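Local coordinates for protein Rho guanine nucleotide exchange factor 12 (PDB 1TXD) that acts as a guanine nucleotide exchange factor for the RhoA GTPase, represented here by its catalytic DH domain and the adjoining PH domain, at residues Q8-R12 with E13-G17; G58-P62 with S63-K67; D74-Q77 with L78-L82; R248-L252 with T253-M257; T277-E281 with D282-L286. The protein carries 1 engineered substitution. All coordinates share one frame; numbering follows the deposited sequence.

Overall arrangement
From the N terminus onward the five contacts follow one another in series; each joins neighbouring residues, and none nests within or crosses another. Contact 1 turns the chain from helix 6-9 into helix 12-15, at one extremity of the molecule. Contact 2 closes the loop between helix 20-57 and helix 62-69, and contact 3 is a stretch of helix 72-90; both belong to the DH bundle, with centres about 22 Å apart. Contact 4 leads from helix 245-248 to strand 257-266 of the PH domain. Contact 5 closes the hairpin of strands 275-280 and 283-290. Contacts 4 and 5 touch through a salt bridge and apolar packing, tying the entry loop to the PH sheet.

Contact 1 of 5, residues Q8-R12 with E13-G17; sequences QLVSR and EVLLG
Val-10 meets Val-14 and Leu-15 where the chain turns from one short helix into the next. CG1 of Val-10 approaches CG1 of Val-14 at 4.1 Å, the two side chains crossing at about a right angle. CG1 of Val-10 lies opposite its own nitrogen (chi1 -166°), which carries it forward over the coming turn. CB of Val-10 also lies 4.3 Å from CD1 of Leu-15, and short aliphatic groups can meet here across a single turn. Next to them, OG of Ser-11 sits 3.4 Å from CB of Val-14, a small polar group at an exposed bend. Behind the side chains the backbone holds only loosely: Ser-11 O accepts weak bonds from Val-14 N at 3.3 Å and Leu-15 N at 3.4 Å. Farther out, Leu-15 packs on Trp-6 and Gln-7 of helix 6-9, and Val-10 rests on Val-97. The result is a weakly bonded single turn of helix, part of the N-terminal segment that leads into the long helix 20-57 of the DH bundle.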
loop_
_atom_site.group_PDB
_atom_site.type_symbol
_atom_site.label_atom_id
_atom_site.label_comp_id
_atom_site.label_asym_id
_atom_site.label_seq_id
_atom_site.Cartn_x
_atom_site.Cartn_y
_atom_site.Cartn_z
ATOM N N GLN A 8 -26.693 -27.086 -6.697
ATOM C CA GLN A 8 -28.051 -26.637 -6.386
ATOM C C GLN A 8 -28.755 -26.022 -7.598
ATOM O O GLN A 8 -29.933 -26.294 -7.828
ATOM C CB GLN A 8 -28.016 -25.616 -5.239
ATOM C CG GLN A 8 -29.378 -25.022 -4.847
ATOM C CD GLN A 8 -30.385 -26.068 -4.367
ATOM O OE1 GLN A 8 -31.469 -26.190 -4.937
ATOM N NE2 GLN A 8 -30.028 -26.822 -3.327
ATOM N N LEU A 9 -28.051 -25.179 -8.348
ATOM C CA LEU A 9 -28.586 -24.676 -9.607
ATOM C C LEU A 9 -28.994 -25.849 -10.493
ATOM O O LEU A 9 -30.188 -26.119 -10.655
ATOM C CB LEU A 9 -27.568 -23.785 -10.353
ATOM C CG LEU A 9 -27.440 -22.302 -9.954
ATOM C CD1 LEU A 9 -26.198 -21.637 -10.589
ATOM C CD2 LEU A 9 -28.712 -21.528 -10.316
ATOM N N VAL A 10 -27.997 -26.568 -11.015
ATOM C CA VAL A 10 -28.213 -27.538 -12.102
ATOM C C VAL A 10 -29.110 -28.684 -11.694
ATOM O O VAL A 10 -28.991 -29.202 -10.577
ATOM C CB VAL A 10 -26.899 -28.201 -12.605
ATOM C CG1 VAL A 10 -27.146 -28.913 -13.943
ATOM C CG2 VAL A 10 -25.767 -27.188 -12.737
ATOM N N SER A 11 -29.982 -29.094 -12.614
ATOM C CA SER A 11 -30.747 -30.317 -12.430
ATOM C C SER A 11 -29.767 -31.465 -12.119
ATOM O O SER A 11 -28.702 -31.546 -12.728
ATOM C CB SER A 11 -31.628 -30.607 -13.662
ATOM O OG SER A 11 -30.949 -31.321 -14.680
ATOM N N ARG A 12 -30.104 -32.316 -11.147
ATOM C CA ARG A 12 -29.268 -33.478 -10.784
ATOM C C ARG A 12 -29.115 -34.477 -11.935
ATOM O O ARG A 12 -28.154 -35.247 -11.975
ATOM C CB ARG A 12 -29.860 -34.229 -9.584
ATOM C CG ARG A 12 -30.058 -33.396 -8.332
ATOM C CD ARG A 12 -30.111 -34.198 -7.044
ATOM N NE ARG A 12 -31.245 -35.124 -7.001
ATOM C CZ ARG A 12 -31.672 -35.758 -5.902
ATOM N NH1 ARG A 12 -31.077 -35.566 -4.726
ATOM N NH2 ARG A 12 -32.706 -36.589 -5.980
ATOM N N GLU A 13 -30.074 -34.455 -12.857
ATOM C CA GLU A 13 -30.173 -35.446 -13.925
ATOM C C GLU A 13 -29.374 -35.060 -15.167
ATOM O O GLU A 13 -29.350 -35.797 -16.155
ATOM C CB GLU A 13 -31.648 -35.640 -14.268
ATOM C CG GLU A 13 -32.344 -36.701 -13.410
ATOM C CD GLU A 13 -33.002 -36.158 -12.151
ATOM O OE1 GLU A 13 -32.748 -34.981 -11.799
ATOM O OE2 GLU A 13 -33.782 -36.913 -11.510
ATOM N N VAL A 14 -28.763 -33.870 -15.137
ATOM C CA VAL A 14 -27.861 -33.411 -16.215
ATOM C C VAL A 14 -26.417 -33.468 -15.698
ATOM O O VAL A 14 -25.461 -33.615 -16.472
ATOM C CB VAL A 14 -28.304 -31.991 -16.743
ATOM C CG1 VAL A 14 -27.136 -31.163 -17.330
ATOM C CG2 VAL A 14 -29.462 -32.172 -17.757
ATOM N N LEU A 15 -26.304 -33.374 -14.375
ATOM C CA LEU A 15 -25.076 -33.596 -13.631
ATOM C C LEU A 15 -24.547 -35.017 -13.793
ATOM O O LEU A 15 -23.348 -35.266 -13.650
ATOM C CB LEU A 15 -25.370 -33.373 -12.131
ATOM C CG LEU A 15 -24.463 -32.494 -11.287
ATOM C CD1 LEU A 15 -23.965 -31.283 -11.995
ATOM C CD2 LEU A 15 -25.183 -32.030 -10.013
ATOM N N LEU A 16 -25.453 -35.948 -14.040
ATOM C CA LEU A 16 -25.080 -37.362 -14.217
ATOM C C LEU A 16 -24.209 -37.513 -15.428
ATOM O O LEU A 16 -23.326 -38.350 -15.458
ATOM C CB LEU A 16 -26.285 -38.248 -14.394
ATOM C CG LEU A 16 -26.837 -38.870 -13.140
ATOM C CD1 LEU A 16 -28.089 -39.611 -13.525
ATOM C CD2 LEU A 16 -25.825 -39.794 -12.455
ATOM N N GLY A 17 -24.479 -36.671 -16.414
ATOM C CA GLY A 17 -23.782 -36.695 -17.676
ATOM C C GLY A 17 -22.451 -35.976 -17.713
ATOM O O GLY A 17 -21.724 -36.154 -18.654
#

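Contact 2 of 5, residues G58-P62 with S63-K67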
loop_
_atom_site.group_PDB
_atom_site.type_symbol
_atom_site.label_atom_id
_atom_site.label_comp_id
_atom_site.label_asym_id
_atom_site.label_seq_id
_atom_site.Cartn_x
_atom_site.Cartn_y
_atom_site.Cartn_z
ATOM N N GLY A 58 -22.076 15.780 6.792
ATOM C CA GLY A 58 -21.223 16.944 6.572
ATOM C C GLY A 58 -20.137 17.145 7.601
ATOM O O GLY A 58 -19.640 18.250 7.720
ATOM N N ILE A 59 -19.773 16.069 8.304
ATOM C CA ILE A 59 -18.768 16.058 9.362
ATOM C C ILE A 59 -17.352 16.272 8.827
ATOM O O ILE A 59 -16.528 16.871 9.527
ATOM C CB ILE A 59 -18.725 14.622 10.083
ATOM C CG1 ILE A 59 -20.011 14.235 10.758
ATOM C CG2 ILE A 59 -17.536 14.505 11.029
ATOM C CD1 ILE A 59 -20.702 15.359 11.446
ATOM N N LEU A 60 -17.058 15.662 7.669
ATOM C CA LEU A 60 -15.779 15.798 7.005
ATOM C C LEU A 60 -15.774 16.848 5.905
ATOM O O LEU A 60 -16.773 17.158 5.283
ATOM C CB LEU A 60 -15.296 14.474 6.426
ATOM C CG LEU A 60 -15.237 13.301 7.445
ATOM C CD1 LEU A 60 -15.008 12.055 6.699
ATOM C CD2 LEU A 60 -14.219 13.539 8.501
ATOM N N SER A 61 -14.612 17.425 5.716
ATOM C CA SER A 61 -14.357 18.392 4.632
ATOM C C SER A 61 -14.169 17.654 3.315
ATOM O O SER A 61 -13.920 16.441 3.337
ATOM C CB SER A 61 -13.122 19.183 4.975
ATOM O OG SER A 61 -11.970 18.403 4.798
ATOM N N PRO A 62 -14.182 18.371 2.184
ATOM C CA PRO A 62 -13.898 17.747 0.895
ATOM C C PRO A 62 -12.555 17.017 0.935
ATOM O O PRO A 62 -12.496 15.894 0.498
ATOM C CB PRO A 62 -13.911 18.931 -0.097
ATOM C CG PRO A 62 -14.926 19.867 0.490
ATOM C CD PRO A 62 -14.581 19.779 2.005
ATOM N N SER A 63 -11.542 17.570 1.591
ATOM C CA SER A 63 -10.216 16.943 1.568
ATOM C C SER A 63 -10.075 15.708 2.489
ATOM O O SER A 63 -9.353 14.756 2.198
ATOM C CB SER A 63 -9.214 17.995 1.945
ATOM O OG SER A 63 -7.969 17.368 2.013
ATOM N N GLU A 64 -10.750 15.749 3.629
ATOM C CA GLU A 64 -10.807 14.624 4.566
ATOM C C GLU A 64 -11.536 13.469 3.958
ATOM O O GLU A 64 -11.076 12.382 4.094
ATOM C CB GLU A 64 -11.481 15.032 5.892
ATOM C CG GLU A 64 -10.679 16.006 6.707
ATOM C CD GLU A 64 -11.450 16.787 7.714
ATOM O OE1 GLU A 64 -12.739 16.923 7.664
ATOM O OE2 GLU A 64 -10.786 17.548 8.407
ATOM N N LEU A 65 -12.767 13.687 3.416
ATOM C CA LEU A 65 -13.412 12.705 2.573
ATOM C C LEU A 65 -12.489 11.998 1.556
ATOM O O LEU A 65 -12.495 10.741 1.436
ATOM C CB LEU A 65 -14.505 13.350 1.766
ATOM C CG LEU A 65 -15.747 13.627 2.571
ATOM C CD1 LEU A 65 -16.711 14.409 1.745
ATOM C CD2 LEU A 65 -16.426 12.305 2.998
ATOM N N ARG A 66 -11.779 12.809 0.789
ATOM C CA ARG A 66 -10.852 12.317 -0.212
ATOM C C ARG A 66 -9.725 11.552 0.375
ATOM O O ARG A 66 -9.363 10.491 -0.145
ATOM C CB ARG A 66 -10.296 13.468 -1.043
ATOM C CG ARG A 66 -9.271 13.075 -2.030
ATOM C CD ARG A 66 -8.987 14.110 -3.125
ATOM N NE ARG A 66 -9.036 15.514 -2.712
ATOM C CZ ARG A 66 -8.102 16.144 -2.042
ATOM N NH1 ARG A 66 -6.994 15.521 -1.699
ATOM N NH2 ARG A 66 -8.256 17.412 -1.731
ATOM N N LYS A 67 -9.203 12.035 1.491
ATOM C CA LYS A 67 -8.085 11.338 2.107
ATOM C C LYS A 67 -8.602 10.012 2.750
ATOM O O LYS A 67 -7.858 9.070 2.806
ATOM C CB LYS A 67 -7.424 12.200 3.164
ATOM C CG LYS A 67 -6.334 13.120 2.631
ATOM C CD LYS A 67 -5.009 12.302 2.390
ATOM C CE LYS A 67 -3.980 13.161 1.791
ATOM N NZ LYS A 67 -2.751 12.438 1.204
#
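Ser-61 and Glu-64 face each other in a reciprocal grip, each side chain hydrogen-bonded to the other's backbone nitrogen. Ser-61 OG, held between its own nitrogen and carbonyl carbon (chi1 74°), accepts from Glu-64 N at 3.1 Å. In return the extended Glu-64 chain runs back toward the loop, where OE1 accepts a hydrogen bond from Ser-61 N at 2.7 Å. That donor lies above the carboxylate plane, yet the bond is nearly straight, with an N-H...O angle of 169°. This is a capping box: serine, short and able to accept, suits the N-cap, while glutamate is long enough to reach back. An alanine in place of Glu-64 would probably leave the Ser-61 amide without its carboxylate and the loop end less firmly fixed. Pro-62 suits the first turn, where a backbone N-H would have no carbonyl of a preceding turn to bond. Leu-60 lies obliquely across both Glu-64 and Leu-65; its CD1 meets Leu-65 CD2 at 4.0 Å, while its CD2 lies 3.8 Å from Glu-64 OE1. Within the DH bundle, Leu-60 and Leu-65 pack on Val-54 of helix 20-57, Leu-60 also touches Phe-145 of helix 143-154, and Glu-64 makes a long, weak ion pair with Arg-138 of helix 128-141.

Contact 3 of 5, residues D74-Q77 with L78-L82; sequences DILQ and LHIGL
Leu-76 and Ile-80 are brought together by their torsions: CG of Leu-76 stands anti to its nitrogen (chi1 177°), whereas CG1 of Ile-80 is turned beside its own nitrogen (chi1 -72°) and extends back along the helix. Their CD1 atoms come within 3.7 Å, the two chains slanting across one another one turn apart. Ile-80 CD1 also lies beside the amide end of Gln-77, 4.0 Å from OE1, so an aliphatic tip is flanked by a leucine and a surface glutamine. Replacing Ile-80 by alanine would probably open a gap beside Leu-76 CD1 and leave the Gln-77 amide freer to turn. On another side of the helix, His-79 turns its ring edge to the Ile-75 carbonyl, with CD2 3.2 Å from Ile-75 O. Leu-78 CD2 sits over the centre of one ring face, 3.9 Å above it. Both ring nitrogens of the buried His-79 are hydrogen-bonded, ND1 to Glu-36 of helix 20-57 and NE2 to Gln-170 of helix 169-186. Ile-80 rests on Val-40 of helix 20-57, while Ile-75 and Leu-78 pack on helix 112-126, placing helix 72-90 among three helices of the DH bundle.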
loop_
_atom_site.group_PDB
_atom_site.type_symbol
_atom_site.label_atom_id
_atom_site.label_comp_id
_atom_site.label_asym_id
_atom_site.label_seq_id
_atom_site.Cartn_x
_atom_site.Cartn_y
_atom_site.Cartn_z
ATOM N N ASP A 74 -15.389 4.445 -7.537
ATOM C CA ASP A 74 -14.996 3.751 -8.773
ATOM C C ASP A 74 -14.666 2.301 -8.522
ATOM O O ASP A 74 -14.901 1.468 -9.363
ATOM C CB ASP A 74 -13.817 4.394 -9.498
ATOM C CG ASP A 74 -13.905 5.872 -9.613
ATOM O OD1 ASP A 74 -15.020 6.552 -9.862
ATOM O OD2 ASP A 74 -12.819 6.454 -9.540
ATOM N N ILE A 75 -14.111 1.950 -7.389
ATOM C CA ILE A 75 -13.840 0.511 -7.191
ATOM C C ILE A 75 -15.181 -0.175 -6.976
ATOM O O ILE A 75 -15.406 -1.286 -7.426
ATOM C CB ILE A 75 -12.819 0.142 -6.094
ATOM C CG1 ILE A 75 -13.084 0.864 -4.825
ATOM C CG2 ILE A 75 -11.298 0.406 -6.546
ATOM C CD1 ILE A 75 -12.599 0.083 -3.680
ATOM N N LEU A 76 -16.089 0.507 -6.321
ATOM C CA LEU A 76 -17.452 0.034 -6.257
ATOM C C LEU A 76 -18.086 -0.249 -7.614
ATOM O O LEU A 76 -18.576 -1.368 -7.800
ATOM C CB LEU A 76 -18.341 0.922 -5.418
ATOM C CG LEU A 76 -19.824 0.578 -5.307
ATOM C CD1 LEU A 76 -20.079 -0.777 -4.645
ATOM C CD2 LEU A 76 -20.549 1.669 -4.528
ATOM N N GLN A 77 -18.178 0.759 -8.498
ATOM C CA GLN A 77 -18.828 0.607 -9.832
ATOM C C GLN A 77 -18.073 -0.464 -10.664
ATOM O O GLN A 77 -18.663 -1.241 -11.335
ATOM C CB GLN A 77 -18.871 1.947 -10.590
ATOM C CG GLN A 77 -20.210 2.768 -10.529
ATOM C CD GLN A 77 -21.405 2.010 -9.888
ATOM O OE1 GLN A 77 -21.984 1.110 -10.515
ATOM N NE2 GLN A 77 -21.746 2.363 -8.646
ATOM N N LEU A 78 -16.760 -0.540 -10.531
ATOM C CA LEU A 78 -15.980 -1.520 -11.226
ATOM C C LEU A 78 -16.361 -2.974 -10.895
ATOM O O LEU A 78 -16.660 -3.789 -11.802
ATOM C CB LEU A 78 -14.502 -1.274 -10.953
ATOM C CG LEU A 78 -13.519 -2.176 -11.673
ATOM C CD1 LEU A 78 -12.202 -1.550 -11.767
ATOM C CD2 LEU A 78 -13.414 -3.529 -11.018
ATOM N N HIS A 79 -16.441 -3.263 -9.607
ATOM C CA HIS A 79 -16.785 -4.586 -9.090
ATOM C C HIS A 79 -18.271 -4.922 -9.268
ATOM O O HIS A 79 -18.596 -6.093 -9.585
ATOM C CB HIS A 79 -16.314 -4.725 -7.659
ATOM C CG HIS A 79 -14.832 -4.901 -7.536
ATOM N ND1 HIS A 79 -14.188 -6.090 -7.801
ATOM C CD2 HIS A 79 -13.864 -4.035 -7.151
ATOM C CE1 HIS A 79 -12.891 -5.944 -7.624
ATOM N NE2 HIS A 79 -12.668 -4.708 -7.204
ATOM N N ILE A 80 -19.165 -3.947 -9.176
ATOM C CA ILE A 80 -20.542 -4.196 -9.634
ATOM C C ILE A 80 -20.596 -4.564 -11.160
ATOM O O ILE A 80 -21.278 -5.523 -11.533
ATOM C CB ILE A 80 -21.436 -3.001 -9.370
ATOM C CG1 ILE A 80 -21.735 -2.856 -7.887
ATOM C CG2 ILE A 80 -22.802 -3.092 -10.163
ATOM C CD1 ILE A 80 -22.283 -1.490 -7.512
ATOM N N GLY A 81 -19.901 -3.814 -12.034
ATOM C CA GLY A 81 -19.897 -4.136 -13.456
ATOM C C GLY A 81 -19.320 -5.523 -13.727
ATOM O O GLY A 81 -19.814 -6.249 -14.531
ATOM N N LEU A 82 -18.264 -5.879 -13.010
ATOM C CA LEU A 82 -17.613 -7.144 -13.183
ATOM C C LEU A 82 -18.547 -8.273 -12.744
ATOM O O LEU A 82 -18.676 -9.304 -13.439
ATOM C CB LEU A 82 -16.317 -7.164 -12.349
ATOM C CG LEU A 82 -15.503 -8.456 -12.347
ATOM C CD1 LEU A 82 -15.379 -9.113 -13.796
ATOM C CD2 LEU A 82 -14.129 -8.158 -11.730
#

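Contact 4 of 5, residues R248-L252 with T253-M257; sequences RNLDL and TKRKM
Asp-251 grips the turn through both its carbonyl and its carboxylate. Its O accepts from Arg-255 NH1 at 3.0 Å and from Lys-254 N at 3.3 Å, the two donors arriving from opposite faces of the carbonyl plane. Its OD1 receives the Thr-253 hydroxyl at a very short 2.5 Å, and Thr-253 N adds a weak bond that makes an Asx turn. Arg-255 N then bonds Leu-252 O at 3.2 Å, so two beta turns overlap. Aspartate suits the bend because its short carboxylate reaches the amide two residues on, and threonine because its hydroxyl can donate to that same oxygen. The arginine begins between its nitrogen and carbonyl carbon (chi1 65°) and bends twice more, curling its guanidinium back so that Asp-251 O lies near its plane. NH1 also touches Leu-250 CD1 at 3.6 Å. Outside the loop, Arg-255 NE forms a salt bridge with Asp-282 OD1. One guanidinium thus serves a backbone carbonyl and a carboxylate together, and its positive charge is likely to be partly offset by Asp-282.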
loop_
_atom_site.group_PDB
_atom_site.type_symbol
_atom_site.label_atom_id
_atom_site.label_comp_id
_atom_site.label_asym_id
_atom_site.label_seq_id
_atom_site.Cartn_x
_atom_site.Cartn_y
_atom_site.Cartn_z
ATOM N N ARG A 248 15.049 25.511 9.031
ATOM C CA ARG A 248 13.812 25.536 9.823
ATOM C C ARG A 248 12.551 25.255 8.993
ATOM O O ARG A 248 11.561 24.754 9.527
ATOM C CB ARG A 248 13.677 26.865 10.579
ATOM C CG ARG A 248 13.167 28.011 9.741
ATOM C CD ARG A 248 13.533 29.370 10.291
ATOM N NE ARG A 248 13.035 30.445 9.436
ATOM C CZ ARG A 248 13.365 31.720 9.569
ATOM N NH1 ARG A 248 14.198 32.104 10.531
ATOM N NH2 ARG A 248 12.857 32.620 8.733
ATOM N N ASN A 249 12.592 25.572 7.700
ATOM C CA ASN A 249 11.502 25.243 6.781
ATOM C C ASN A 249 11.711 23.879 6.098
ATOM O O ASN A 249 11.126 23.603 5.051
ATOM C CB ASN A 249 11.342 26.350 5.729
ATOM C CG ASN A 249 10.422 27.467 6.192
ATOM O OD1 ASN A 249 9.212 27.274 6.345
ATOM N ND2 ASN A 249 10.989 28.646 6.407
ATOM N N LEU A 250 12.530 23.018 6.703
ATOM C CA LEU A 250 12.908 21.749 6.086
ATOM C C LEU A 250 11.679 20.884 5.857
ATOM O O LEU A 250 10.910 20.616 6.786
ATOM C CB LEU A 250 13.912 20.976 6.949
ATOM C CG LEU A 250 14.231 19.554 6.466
ATOM C CD1 LEU A 250 15.064 19.601 5.203
ATOM C CD2 LEU A 250 14.917 18.742 7.549
ATOM N N ASP A 251 11.538 20.433 4.616
ATOM C CA ASP A 251 10.415 19.618 4.205
ATOM C C ASP A 251 10.878 18.265 3.676
ATOM O O ASP A 251 11.196 18.130 2.493
ATOM C CB ASP A 251 9.599 20.351 3.145
ATOM C CG ASP A 251 8.204 19.773 2.996
ATOM O OD1 ASP A 251 8.047 18.569 3.304
ATOM O OD2 ASP A 251 7.217 20.449 2.607
ATOM N N LEU A 252 10.886 17.270 4.563
ATOM C CA LEU A 252 11.210 15.884 4.205
ATOM C C LEU A 252 10.395 15.370 3.012
ATOM O O LEU A 252 10.931 14.665 2.161
ATOM C CB LEU A 252 11.021 14.939 5.411
ATOM C CG LEU A 252 11.542 15.368 6.802
ATOM C CD1 LEU A 252 11.098 14.402 7.922
ATOM C CD2 LEU A 252 13.057 15.512 6.791
ATOM N N THR A 253 9.117 15.757 2.931
ATOM C CA THR A 253 8.192 15.196 1.932
ATOM C C THR A 253 8.517 15.542 0.477
ATOM O O THR A 253 7.991 14.907 -0.443
ATOM C CB THR A 253 6.713 15.605 2.241
ATOM O OG1 THR A 253 6.536 17.014 2.068
ATOM C CG2 THR A 253 6.349 15.362 3.713
ATOM N N LYS A 254 9.373 16.540 0.255
ATOM C CA LYS A 254 9.729 16.937 -1.117
ATOM C C LYS A 254 10.914 16.141 -1.673
ATOM O O LYS A 254 11.466 16.483 -2.718
ATOM C CB LYS A 254 9.966 18.454 -1.215
ATOM C CG LYS A 254 8.688 19.279 -1.426
ATOM C CD LYS A 254 8.123 19.171 -2.865
ATOM C CE LYS A 254 6.955 18.184 -2.989
ATOM N NZ LYS A 254 5.936 18.359 -1.928
ATOM N N ARG A 255 11.288 15.078 -0.973
ATOM C CA ARG A 255 12.202 14.075 -1.497
ATOM C C ARG A 255 11.829 12.702 -0.948
ATOM O O ARG A 255 11.239 12.593 0.123
ATOM C CB ARG A 255 13.647 14.424 -1.117
ATOM C CG ARG A 255 13.961 14.397 0.393
ATOM C CD ARG A 255 13.837 15.752 1.083
ATOM N NE ARG A 255 14.983 16.608 0.784
ATOM C CZ ARG A 255 15.116 17.867 1.181
ATOM N NH1 ARG A 255 14.162 18.466 1.885
ATOM N NH2 ARG A 255 16.210 18.537 0.851
ATOM N N LYS A 256 12.193 11.651 -1.666
ATOM C CA LYS A 256 11.866 10.298 -1.227
ATOM C C LYS A 256 12.892 9.794 -0.216
ATOM O O LYS A 256 14.067 10.138 -0.311
ATOM C CB LYS A 256 11.750 9.352 -2.428
ATOM C CG LYS A 256 10.438 9.541 -3.211
ATOM C CD LYS A 256 10.191 8.422 -4.227
ATOM C CE LYS A 256 8.712 8.084 -4.329
ATOM N NZ LYS A 256 8.406 7.193 -5.484
ATOM N N MET A 257 12.421 9.011 0.760
ATOM C CA MET A 257 13.278 8.359 1.763
ATOM C C MET A 257 13.792 7.034 1.233
ATOM O O MET A 257 13.038 6.263 0.641
ATOM C CB MET A 257 12.499 8.130 3.069
ATOM C CG MET A 257 13.141 7.188 4.128
ATOM S SD MET A 257 12.140 7.198 5.701
ATOM C CE MET A 257 12.642 8.668 6.344
#

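Contact 5 of 5, residues T277-E281 with D282-L286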
loop_
_atom_site.group_PDB
_atom_site.type_symbol
_atom_site.label_atom_id
_atom_site.label_comp_id
_atom_site.label_asym_id
_atom_site.label_seq_id
_atom_site.Cartn_x
_atom_site.Cartn_y
_atom_site.Cartn_z
ATOM N N THR A 277 17.880 8.388 12.441
ATOM C CA THR A 277 18.508 9.057 11.312
ATOM C C THR A 277 17.793 8.691 10.044
ATOM O O THR A 277 17.340 7.572 9.906
ATOM C CB THR A 277 19.998 8.589 11.221
ATOM O OG1 THR A 277 20.727 9.140 12.316
ATOM C CG2 THR A 277 20.692 9.131 9.975
ATOM N N LEU A 278 17.727 9.612 9.099
ATOM C CA LEU A 278 17.018 9.354 7.871
ATOM C C LEU A 278 17.866 9.689 6.692
ATOM O O LEU A 278 18.229 10.841 6.499
ATOM C CB LEU A 278 15.752 10.205 7.793
ATOM C CG LEU A 278 14.844 10.338 9.022
ATOM C CD1 LEU A 278 13.760 11.329 8.669
ATOM C CD2 LEU A 278 14.257 9.013 9.523
ATOM N N LEU A 279 18.185 8.672 5.902
ATOM C CA LEU A 279 18.783 8.865 4.582
ATOM C C LEU A 279 17.707 9.141 3.529
ATOM O O LEU A 279 16.931 8.248 3.184
ATOM C CB LEU A 279 19.575 7.625 4.171
ATOM C CG LEU A 279 20.111 7.599 2.742
ATOM C CD1 LEU A 279 20.856 8.891 2.395
ATOM C CD2 LEU A 279 21.042 6.394 2.580
ATOM N N LEU A 280 17.686 10.370 3.018
ATOM C CA LEU A 280 16.791 10.780 1.938
ATOM C C LEU A 280 17.555 10.888 0.623
ATOM O O LEU A 280 18.756 10.633 0.577
ATOM C CB LEU A 280 16.133 12.123 2.276
ATOM C CG LEU A 280 15.584 12.253 3.695
ATOM C CD1 LEU A 280 14.829 13.585 3.856
ATOM C CD2 LEU A 280 14.669 11.089 4.042
ATOM N N GLU A 281 16.856 11.279 -0.445
ATOM C CA GLU A 281 17.439 11.320 -1.793
ATOM C C GLU A 281 18.750 12.105 -1.836
ATOM O O GLU A 281 19.715 11.691 -2.488
ATOM C CB GLU A 281 16.457 11.949 -2.795
ATOM C CG GLU A 281 15.805 10.963 -3.759
ATOM C CD GLU A 281 14.582 11.539 -4.465
ATOM O OE1 GLU A 281 14.498 12.781 -4.606
ATOM O OE2 GLU A 281 13.698 10.753 -4.880
ATOM N N ASP A 282 18.759 13.240 -1.142
ATOM C CA ASP A 282 19.807 14.242 -1.290
ATOM C C ASP A 282 20.390 14.754 0.026
ATOM O O ASP A 282 21.335 15.529 0.004
ATOM C CB ASP A 282 19.277 15.417 -2.127
ATOM C CG ASP A 282 18.238 16.265 -1.389
ATOM O OD1 ASP A 282 17.679 15.816 -0.366
ATOM O OD2 ASP A 282 17.917 17.407 -1.772
ATOM N N ILE A 283 19.825 14.336 1.155
ATOM C CA ILE A 283 20.332 14.714 2.471
ATOM C C ILE A 283 20.264 13.555 3.453
ATOM O O ILE A 283 19.398 12.691 3.356
ATOM C CB ILE A 283 19.557 15.930 3.057
ATOM C CG1 ILE A 283 18.037 15.681 3.074
ATOM C CG2 ILE A 283 19.887 17.196 2.280
ATOM C CD1 ILE A 283 17.243 16.709 3.875
ATOM N N LEU A 284 21.202 13.535 4.386
ATOM C CA LEU A 284 21.099 12.709 5.566
ATOM C C LEU A 284 20.544 13.648 6.623
ATOM O O LEU A 284 20.898 14.824 6.650
ATOM C CB LEU A 284 22.473 12.177 5.953
ATOM C CG LEU A 284 22.538 10.970 6.877
ATOM C CD1 LEU A 284 22.274 9.701 6.107
ATOM C CD2 LEU A 284 23.916 10.902 7.539
ATOM N N VAL A 285 19.657 13.139 7.472
ATOM C CA VAL A 285 18.976 13.964 8.461
ATOM C C VAL A 285 19.154 13.340 9.820
ATOM O O VAL A 285 18.879 12.162 10.019
ATOM C CB VAL A 285 17.459 14.110 8.176
ATOM C CG1 VAL A 285 16.793 14.961 9.252
ATOM C CG2 VAL A 285 17.218 14.729 6.795
ATOM N N LEU A 286 19.588 14.153 10.769
ATOM C CA LEU A 286 19.911 13.668 12.090
ATOM C C LEU A 286 18.845 14.183 13.043
ATOM O O LEU A 286 18.670 15.391 13.183
ATOM C CB LEU A 286 21.314 14.141 12.491
ATOM C CG LEU A 286 22.430 13.750 11.506
ATOM C CD1 LEU A 286 23.779 14.283 11.985
ATOM C CD2 LEU A 286 22.516 12.247 11.306
#
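Leu-280 lies alongside Ile-283 at the closed end of a beta hairpin, and its side chain meets the opposite strand from root to tip. CB sits 3.5 Å from Ile-283 O, and CG stays near the same oxygen at 3.9 Å. With CG beside the backbone nitrogen (chi1 -45°), the chain points the same way as Ile-283, and CD1 reaches Ile-283 CG1 at 3.9 Å. That methyl also touches Val-285 CG2 at 4.0 Å, so the leucine bridges two branched residues of the partner strand, whose bulk at CB suits extended chain. Leu-280 N bonds Ile-283 O at 2.9 Å, the donor nearly in line with the C=O bond. Glu-281 and Asp-282 make the two-residue turn, and the Asp-282 carboxylate is held there by a salt bridge to Arg-255. Farther along, Leu-278 and Val-285 form an antiparallel hydrogen-bonded pair with a bond in each direction. On the other face of the sheet Leu-284 CD1 crosses Leu-279 CB at 3.9 Å, and Thr-277 lies next to Leu-286. Thr-277 OG1, 3.7 Å from Leu-286 CD2, is buried and has no polar partner in the model. In the PH domain this hairpin lies between strands 257-266 and 316-318; Met-257 packs against Leu-278 and Leu-280, while Trp-360 of the C-terminal helix 354-374 lies against Thr-277, Leu-279 and Leu-284.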